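Local coordinates for gentamicin resistance protein (Enterococcus gallinarum, PDB 3TDV), which phosphorylates aminoglycoside antibiotics such as gentamicin, probably at the 2'' position, drawing the phosphate preferentially from GTP and so giving resistance, at residues 117-122 with 209-214; 6-11 with 81-86. All blocks are in the same frame, centred on the assembly; numbering follows the deposited sequence.

Interaction 1: residues 117-122 with 209-214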
ATOM      1  N   ALA A 117      16.285  -3.410  -3.840  1.00 26.25           N
ATOM      2  CA  ALA A 117      16.287  -2.435  -2.759  1.00 27.15           C
ATOM      3  C   ALA A 117      16.607  -1.051  -3.291  1.00 25.34           C
ATOM      4  O   ALA A 117      16.049  -0.033  -2.837  1.00 26.30           O
ATOM      5  CB  ALA A 117      17.307  -2.834  -1.671  1.00 24.22           C
ATOM      6  N   LEU A 118      17.515  -1.014  -4.255  1.00 19.36           N
ATOM      7  CA  LEU A 118      18.057   0.254  -4.730  1.00 24.33           C
ATOM      8  C   LEU A 118      17.039   0.929  -5.644  1.00 22.85           C
ATOM      9  O   LEU A 118      16.876   2.153  -5.604  1.00 22.76           O
ATOM     10  CB  LEU A 118      19.406   0.041  -5.447  1.00 21.81           C
ATOM     11  CG  LEU A 118      19.905   1.270  -6.206  1.00 21.68           C
ATOM     12  CD1 LEU A 118      20.210   2.398  -5.217  1.00 18.30           C
ATOM     13  CD2 LEU A 118      21.131   0.948  -7.050  1.00 32.63           C
ATOM     14  N   GLN A 119      16.357   0.124  -6.459  1.00 21.29           N
ATOM     15  CA  GLN A 119      15.271   0.618  -7.291  1.00 26.13           C
ATOM     16  C   GLN A 119      14.113   1.139  -6.433  1.00 24.69           C
ATOM     17  O   GLN A 119      13.513   2.188  -6.726  1.00 25.45           O
ATOM     18  CB  GLN A 119      14.743  -0.506  -8.188  1.00 24.46           C
ATOM     19  CG  GLN A 119      15.564  -0.790  -9.407  1.00 22.82           C
ATOM     20  CD  GLN A 119      14.912  -1.848 -10.279  1.00 27.00           C
ATOM     21  OE1 GLN A 119      14.947  -3.045  -9.957  1.00 23.84           O
ATOM     22  NE2 GLN A 119      14.278  -1.409 -11.377  1.00 21.29           N
ATOM     23  N   LEU A 120      13.774   0.382  -5.396  1.00 21.99           N
ATOM     24  CA  LEU A 120      12.717   0.785  -4.468  1.00 24.67           C
ATOM     25  C   LEU A 120      13.124   2.113  -3.804  1.00 25.26           C
ATOM     26  O   LEU A 120      12.290   3.003  -3.583  1.00 23.44           O
ATOM     27  CB  LEU A 120      12.551  -0.305  -3.419  1.00 21.48           C
ATOM     28  CG  LEU A 120      11.224  -0.932  -3.019  1.00 29.31           C
ATOM     29  CD1 LEU A 120      10.062  -0.663  -4.005  1.00 29.09           C
ATOM     30  CD2 LEU A 120      11.452  -2.421  -2.826  1.00 21.92           C
ATOM     31  N   ALA A 121      14.417   2.250  -3.513  1.00 22.08           N
ATOM     32  CA  ALA A 121      14.925   3.451  -2.870  1.00 18.74           C
ATOM     33  C   ALA A 121      14.814   4.666  -3.783  1.00 19.15           C
ATOM     34  O   ALA A 121      14.455   5.748  -3.330  1.00 24.69           O
ATOM     35  CB  ALA A 121      16.374   3.245  -2.417  1.00 22.19           C
ATOM     36  N   GLU A 122      15.140   4.503  -5.064  1.00 24.45           N
ATOM     37  CA  GLU A 122      15.007   5.617  -6.001  1.00 22.77           C
ATOM     38  C   GLU A 122      13.534   5.924  -6.275  1.00 20.20           C
ATOM     39  O   GLU A 122      13.161   7.095  -6.447  1.00 22.45           O
ATOM     40  CB  GLU A 122      15.725   5.323  -7.316  1.00 26.57           C
ATOM     41  CG  GLU A 122      17.227   5.202  -7.189  1.00 30.17           C
ATOM     42  CD  GLU A 122      17.864   4.823  -8.516  1.00 37.79           C
ATOM     43  OE1 GLU A 122      18.307   5.740  -9.259  1.00 37.72           O
ATOM     44  OE2 GLU A 122      17.894   3.604  -8.816  1.00 34.58           O
ATOM     45  N   ARG A 209      18.952  -8.108 -14.969  1.00 32.34           N
ATOM     46  CA  ARG A 209      19.903  -8.111 -13.864  1.00 38.00           C
ATOM     47  C   ARG A 209      20.028  -6.705 -13.269  1.00 32.19           C
ATOM     48  O   ARG A 209      20.090  -6.538 -12.050  1.00 26.65           O
ATOM     49  CB  ARG A 209      21.249  -8.674 -14.330  1.00 44.74           C
ATOM     50  CG  ARG A 209      22.463  -7.992 -13.750  1.00 43.31           C
ATOM     51  CD  ARG A 209      23.737  -8.692 -14.178  1.00 45.06           C
ATOM     52  NE  ARG A 209      24.599  -8.900 -13.018  1.00 57.32           N
ATOM     53  CZ  ARG A 209      24.597 -10.007 -12.280  1.00 63.56           C
ATOM     54  NH1 ARG A 209      23.789 -11.019 -12.598  1.00 60.38           N
ATOM     55  NH2 ARG A 209      25.408 -10.104 -11.233  1.00 59.16           N
ATOM     56  N   GLN A 210      20.021  -5.694 -14.135  1.00 35.56           N
ATOM     57  CA  GLN A 210      20.101  -4.299 -13.682  1.00 42.41           C
ATOM     58  C   GLN A 210      18.783  -3.760 -13.083  1.00 41.06           C
ATOM     59  O   GLN A 210      18.796  -2.933 -12.169  1.00 37.19           O
ATOM     60  CB  GLN A 210      20.568  -3.384 -14.827  1.00 38.75           C
ATOM     61  CG  GLN A 210      21.882  -2.635 -14.555  1.00 56.42           C
ATOM     62  CD  GLN A 210      23.115  -3.343 -15.128  1.00 63.32           C
ATOM     63  OE1 GLN A 210      23.815  -4.072 -14.418  1.00 56.11           O
ATOM     64  NE2 GLN A 210      23.383  -3.123 -16.419  1.00 59.92           N
ATOM     65  N   THR A 211      17.646  -4.233 -13.588  1.00 36.70           N
ATOM     66  CA  THR A 211      16.354  -3.682 -13.166  1.00 32.10           C
ATOM     67  C   THR A 211      15.286  -4.750 -12.961  1.00 28.64           C
ATOM     68  O   THR A 211      14.329  -4.834 -13.732  1.00 29.95           O
ATOM     69  CB  THR A 211      15.857  -2.629 -14.177  1.00 37.85           C
ATOM     70  OG1 THR A 211      16.257  -3.007 -15.510  1.00 37.04           O
ATOM     71  CG2 THR A 211      16.460  -1.260 -13.852  1.00 37.72           C
ATOM     72  N   PRO A 212      15.442  -5.567 -11.904  1.00 24.85           N
ATOM     73  CA  PRO A 212      14.478  -6.636 -11.644  1.00 28.26           C
ATOM     74  C   PRO A 212      13.120  -6.112 -11.139  1.00 28.29           C
ATOM     75  O   PRO A 212      12.167  -6.892 -11.098  1.00 26.06           O
ATOM     76  CB  PRO A 212      15.176  -7.486 -10.583  1.00 24.15           C
ATOM     77  CG  PRO A 212      16.035  -6.538  -9.864  1.00 27.14           C
ATOM     78  CD  PRO A 212      16.539  -5.580 -10.925  1.00 28.59           C
ATOM     79  N   LEU A 213      13.034  -4.831 -10.770  1.00 26.69           N
ATOM     80  CA  LEU A 213      11.731  -4.203 -10.512  1.00 26.96           C
ATOM     81  C   LEU A 213      11.161  -3.542 -11.782  1.00 26.08           C
ATOM     82  O   LEU A 213      11.662  -2.509 -12.253  1.00 25.19           O
ATOM     83  CB  LEU A 213      11.790  -3.175  -9.366  1.00 23.15           C
ATOM     84  CG  LEU A 213      10.415  -2.598  -8.968  1.00 23.55           C
ATOM     85  CD1 LEU A 213       9.569  -3.648  -8.227  1.00 18.56           C
ATOM     86  CD2 LEU A 213      10.530  -1.310  -8.152  1.00 18.65           C
ATOM     87  N   THR A 214      10.101  -4.139 -12.318  1.00 24.78           N
ATOM     88  CA  THR A 214       9.480  -3.674 -13.552  1.00 22.90           C
ATOM     89  C   THR A 214       8.451  -2.549 -13.292  1.00 30.54           C
ATOM     90  O   THR A 214       8.375  -1.554 -14.042  1.00 22.98           O
ATOM     91  CB  THR A 214       8.751  -4.836 -14.255  1.00 27.13           C
ATOM     92  OG1 THR A 214       9.529  -6.039 -14.149  1.00 27.72           O
ATOM     93  CG2 THR A 214       8.509  -4.488 -15.723  1.00 33.93           C
TER
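Gln119 reaches from helix 110-129 to Leu213, the first residue of strand 213-216, and its amide docks along that residue's backbone. With CG beside the backbone N (chi1 -80°) and the chain extended beyond it, the side chain stands off the helix. Its CB lies 4.2 Å from Leu213 CB. Farther out, Gln119 CD rests 3.5 Å from the same Leu213 CB. At the tip the two amide atoms part company. Gln119 OE1 accepts from Leu213 N at 2.7 Å, the N-H pointing fairly straight at it (156°), while CD of Pro212 closes in on the same oxygen. Gln119 NE2 gives a more bent bond to Leu213 O, 3.0 Å away, arriving in the carbonyl plane on a lone pair, and packs against the methyl CG2 of Thr211 at 3.3 Å. That threonine's hydroxyl turns to Ser208 instead. Alongside, Leu120 CD1 touches Leu213 CD2 at 4.2 Å, and Phe202 packs against both leucines. Bonding both N and O of one residue fixes the rotation of the Gln119 amide and satisfies two backbone polar groups, joining helix 110-129 to the small three-stranded sheet that follows the N-terminal lobe of this kinase-like fold.

Interaction 2: residues 6-11 with 81-86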
ATOM      1  N   LEU A   6     -19.840 -11.662 -17.259  1.00 39.36           N
ATOM      2  CA  LEU A   6     -20.532 -11.070 -18.391  1.00 35.34           C
ATOM      3  C   LEU A   6     -20.866  -9.617 -18.070  1.00 36.64           C
ATOM      4  O   LEU A   6     -20.880  -8.756 -18.956  1.00 37.97           O
ATOM      5  CB  LEU A   6     -21.810 -11.852 -18.712  1.00 46.27           C
ATOM      6  CG  LEU A   6     -22.672 -11.302 -19.856  1.00 47.10           C
ATOM      7  CD1 LEU A   6     -21.800 -10.969 -21.062  1.00 41.47           C
ATOM      8  CD2 LEU A   6     -23.770 -12.281 -20.241  1.00 40.33           C
ATOM      9  N   HIS A   7     -21.104  -9.342 -16.793  1.00 35.74           N
ATOM     10  CA  HIS A   7     -21.505  -8.004 -16.387  1.00 37.51           C
ATOM     11  C   HIS A   7     -20.391  -6.957 -16.533  1.00 34.92           C
ATOM     12  O   HIS A   7     -20.657  -5.822 -16.940  1.00 33.90           O
ATOM     13  CB  HIS A   7     -22.051  -7.993 -14.962  1.00 35.38           C
ATOM     14  CG  HIS A   7     -22.313  -6.617 -14.445  1.00 41.96           C
ATOM     15  ND1 HIS A   7     -21.830  -6.169 -13.236  1.00 47.54           N
ATOM     16  CD2 HIS A   7     -22.980  -5.573 -14.996  1.00 42.41           C
ATOM     17  CE1 HIS A   7     -22.207  -4.915 -13.054  1.00 52.42           C
ATOM     18  NE2 HIS A   7     -22.901  -4.527 -14.110  1.00 42.11           N
ATOM     19  N   TYR A   8     -19.157  -7.318 -16.196  1.00 28.60           N
ATOM     20  CA  TYR A   8     -18.039  -6.400 -16.406  1.00 26.45           C
ATOM     21  C   TYR A   8     -17.729  -6.328 -17.887  1.00 29.54           C
ATOM     22  O   TYR A   8     -17.511  -5.254 -18.454  1.00 27.04           O
ATOM     23  CB  TYR A   8     -16.789  -6.878 -15.663  1.00 27.28           C
ATOM     24  CG  TYR A   8     -16.866  -6.730 -14.158  1.00 30.46           C
ATOM     25  CD1 TYR A   8     -17.011  -5.483 -13.571  1.00 23.46           C
ATOM     26  CD2 TYR A   8     -16.772  -7.842 -13.326  1.00 34.12           C
ATOM     27  CE1 TYR A   8     -17.081  -5.348 -12.183  1.00 29.80           C
ATOM     28  CE2 TYR A   8     -16.829  -7.716 -11.957  1.00 31.63           C
ATOM     29  CZ  TYR A   8     -16.985  -6.466 -11.388  1.00 29.77           C
ATOM     30  OH  TYR A   8     -17.045  -6.345 -10.014  1.00 33.95           O
ATOM     31  N   THR A   9     -17.681  -7.501 -18.502  1.00 28.23           N
ATOM     32  CA  THR A   9     -17.498  -7.624 -19.936  1.00 28.05           C
ATOM     33  C   THR A   9     -18.426  -6.703 -20.712  1.00 29.56           C
ATOM     34  O   THR A   9     -17.991  -6.007 -21.633  1.00 26.10           O
ATOM     35  CB  THR A   9     -17.740  -9.075 -20.364  1.00 32.94           C
ATOM     36  OG1 THR A   9     -16.476  -9.707 -20.634  1.00 37.89           O
ATOM     37  CG2 THR A   9     -18.635  -9.138 -21.586  1.00 34.47           C
ATOM     38  N   THR A  10     -19.703  -6.690 -20.326  1.00 26.60           N
ATOM     39  CA  THR A  10     -20.702  -5.909 -21.037  1.00 25.13           C
ATOM     40  C   THR A  10     -20.508  -4.400 -20.883  1.00 28.68           C
ATOM     41  O   THR A  10     -20.867  -3.643 -21.790  1.00 30.23           O
ATOM     42  CB  THR A  10     -22.143  -6.288 -20.612  1.00 37.34           C
ATOM     43  OG1 THR A  10     -22.384  -7.673 -20.906  1.00 38.96           O
ATOM     44  CG2 THR A  10     -23.162  -5.434 -21.364  1.00 27.08           C
ATOM     45  N   MET A  11     -19.959  -3.953 -19.751  1.00 24.35           N
ATOM     46  CA  MET A  11     -19.662  -2.529 -19.602  1.00 23.55           C
ATOM     47  C   MET A  11     -18.611  -2.108 -20.623  1.00 23.20           C
ATOM     48  O   MET A  11     -18.678  -1.016 -21.185  1.00 24.54           O
ATOM     49  CB  MET A  11     -19.164  -2.188 -18.184  1.00 21.27           C
ATOM     50  CG  MET A  11     -19.952  -2.830 -17.044  1.00 35.60           C
ATOM     51  SD  MET A  11     -19.677  -2.059 -15.410  1.00 40.31           S
ATOM     52  CE  MET A  11     -20.346  -0.419 -15.742  1.00 30.28           C
ATOM     53  N   GLY A  81     -13.887   4.465 -18.023  1.00 23.45           N
ATOM     54  CA  GLY A  81     -15.309   4.230 -18.105  1.00 23.40           C
ATOM     55  C   GLY A  81     -16.065   4.810 -16.925  1.00 26.78           C
ATOM     56  O   GLY A  81     -15.475   5.206 -15.904  1.00 23.91           O
ATOM     57  N   LYS A  82     -17.385   4.860 -17.080  1.00 31.49           N
ATOM     58  CA  LYS A  82     -18.293   5.409 -16.073  1.00 32.54           C
ATOM     59  C   LYS A  82     -19.351   4.362 -15.771  1.00 27.73           C
ATOM     60  O   LYS A  82     -19.940   3.806 -16.686  1.00 29.53           O
ATOM     61  CB  LYS A  82     -18.965   6.663 -16.633  1.00 26.40           C
ATOM     62  CG  LYS A  82     -19.009   7.831 -15.662  1.00 37.52           C
ATOM     63  CD  LYS A  82     -19.599   9.073 -16.326  1.00 44.22           C
ATOM     64  CE  LYS A  82     -20.022  10.110 -15.286  1.00 38.46           C
ATOM     65  NZ  LYS A  82     -21.267  10.828 -15.706  1.00 32.64           N
ATOM     66  N   ARG A  83     -19.585   4.062 -14.502  1.00 28.41           N
ATOM     67  CA  ARG A  83     -20.651   3.109 -14.172  1.00 34.43           C
ATOM     68  C   ARG A  83     -21.993   3.830 -14.006  1.00 32.52           C
ATOM     69  O   ARG A  83     -22.064   5.057 -14.073  1.00 30.51           O
ATOM     70  CB  ARG A  83     -20.317   2.275 -12.931  1.00 35.82           C
ATOM     71  CG  ARG A  83     -19.059   1.443 -13.069  1.00 43.11           C
ATOM     72  CD  ARG A  83     -18.978   0.363 -11.999  1.00 49.92           C
ATOM     73  NE  ARG A  83     -19.897  -0.741 -12.275  1.00 56.52           N
ATOM     74  CZ  ARG A  83     -19.972  -1.857 -11.552  1.00 54.72           C
ATOM     75  NH1 ARG A  83     -19.183  -2.034 -10.497  1.00 46.97           N
ATOM     76  NH2 ARG A  83     -20.840  -2.800 -11.889  1.00 55.09           N
ATOM     77  N   SER A  84     -23.058   3.061 -13.809  1.00 29.80           N
ATOM     78  CA  SER A  84     -24.401   3.628 -13.715  1.00 32.43           C
ATOM     79  C   SER A  84     -24.514   4.754 -12.667  1.00 42.31           C
ATOM     80  O   SER A  84     -25.274   5.710 -12.858  1.00 46.69           O
ATOM     81  CB  SER A  84     -25.418   2.514 -13.427  1.00 34.20           C
ATOM     82  OG  SER A  84     -24.766   1.324 -13.010  1.00 47.93           O
ATOM     83  N   ASP A  85     -23.744   4.639 -11.582  1.00 35.16           N
ATOM     84  CA  ASP A  85     -23.767   5.597 -10.480  1.00 38.89           C
ATOM     85  C   ASP A  85     -22.915   6.860 -10.682  1.00 34.83           C
ATOM     86  O   ASP A  85     -22.818   7.691  -9.776  1.00 40.10           O
ATOM     87  CB  ASP A  85     -23.319   4.899  -9.187  1.00 35.12           C
ATOM     88  CG  ASP A  85     -22.069   4.062  -9.391  1.00 39.59           C
ATOM     89  OD1 ASP A  85     -21.380   4.265 -10.418  1.00 37.53           O
ATOM     90  OD2 ASP A  85     -21.775   3.197  -8.536  1.00 47.96           O
ATOM     91  N   GLY A  86     -22.302   7.011 -11.847  1.00 33.77           N
ATOM     92  CA  GLY A  86     -21.392   8.122 -12.078  1.00 36.61           C
ATOM     93  C   GLY A  86     -19.953   7.832 -11.646  1.00 32.37           C
ATOM     94  O   GLY A  86     -19.044   8.628 -11.878  1.00 31.59           O
TER
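Met11 lays its thioether end across the side chain of Arg83, the two chains crossing at about a right angle. The methyl does most of the apolar work: Met11 CE lies 3.5 Å from Arg83 CG and stays within van der Waals range of CB and CD. The sulfur comes to the start of the guanidinium, with Met11 SD 3.4 Å from Arg83 NE, and approaches that flat group obliquely. A bend at chi3 of Met11 (64°) turns CE toward the arginine's aliphatic part. Arg83 is bent at its own chi3 (75°), which swings the guanidinium toward helix 5-15. There NH2 approaches the edge of the His7 imidazole, the two planes turned 45° apart, although the spacing in the model is too tight for its details to be relied on. His7 ND1 is already engaged by the backbone N of Gln3. Arg83 NH1 comes obliquely to Tyr8, 4.3 Å from CE1.

The arginine sits just after strand 77-82, at the start of a type I turn closed by Gly86 N bonding to Arg83 O at 3.0 Å. Tyr8 meets Phe46 and Met11 touches Phe89, so helix 5-15 packs over strands 42-47 and 88-93 of the kinase-like N-terminal lobe and reaches the turn after its edge strand. Gln15 of the same helix adds a hydrogen bond to Lys82 O. Between Met11 and Arg83 themselves, cohesion appears to rest mainly on dispersion, and the packing buries Arg83 NE without a partner in the model.

Overall arrangement
The two contacts share no helix or strand, and their nearest atoms are about 23 Å apart. Interaction 1 is buried and ties a helix to an outer strand of the three-stranded sheet, with the side chain of Leu213 about 11 Å from the bound GDP. Interaction 2 lies at the surface, farther from the centre of the chain, where the N-terminal helix meets the end of an outer strand of the five-stranded sheet; the side chain of Tyr8 is likewise about 11 Å from the GDP. Their chemistry differs accordingly: the buried one pairs a neutral amide with backbone groups through defined hydrogen bonds, whereas the peripheral one relies on side-chain packing around a charged group.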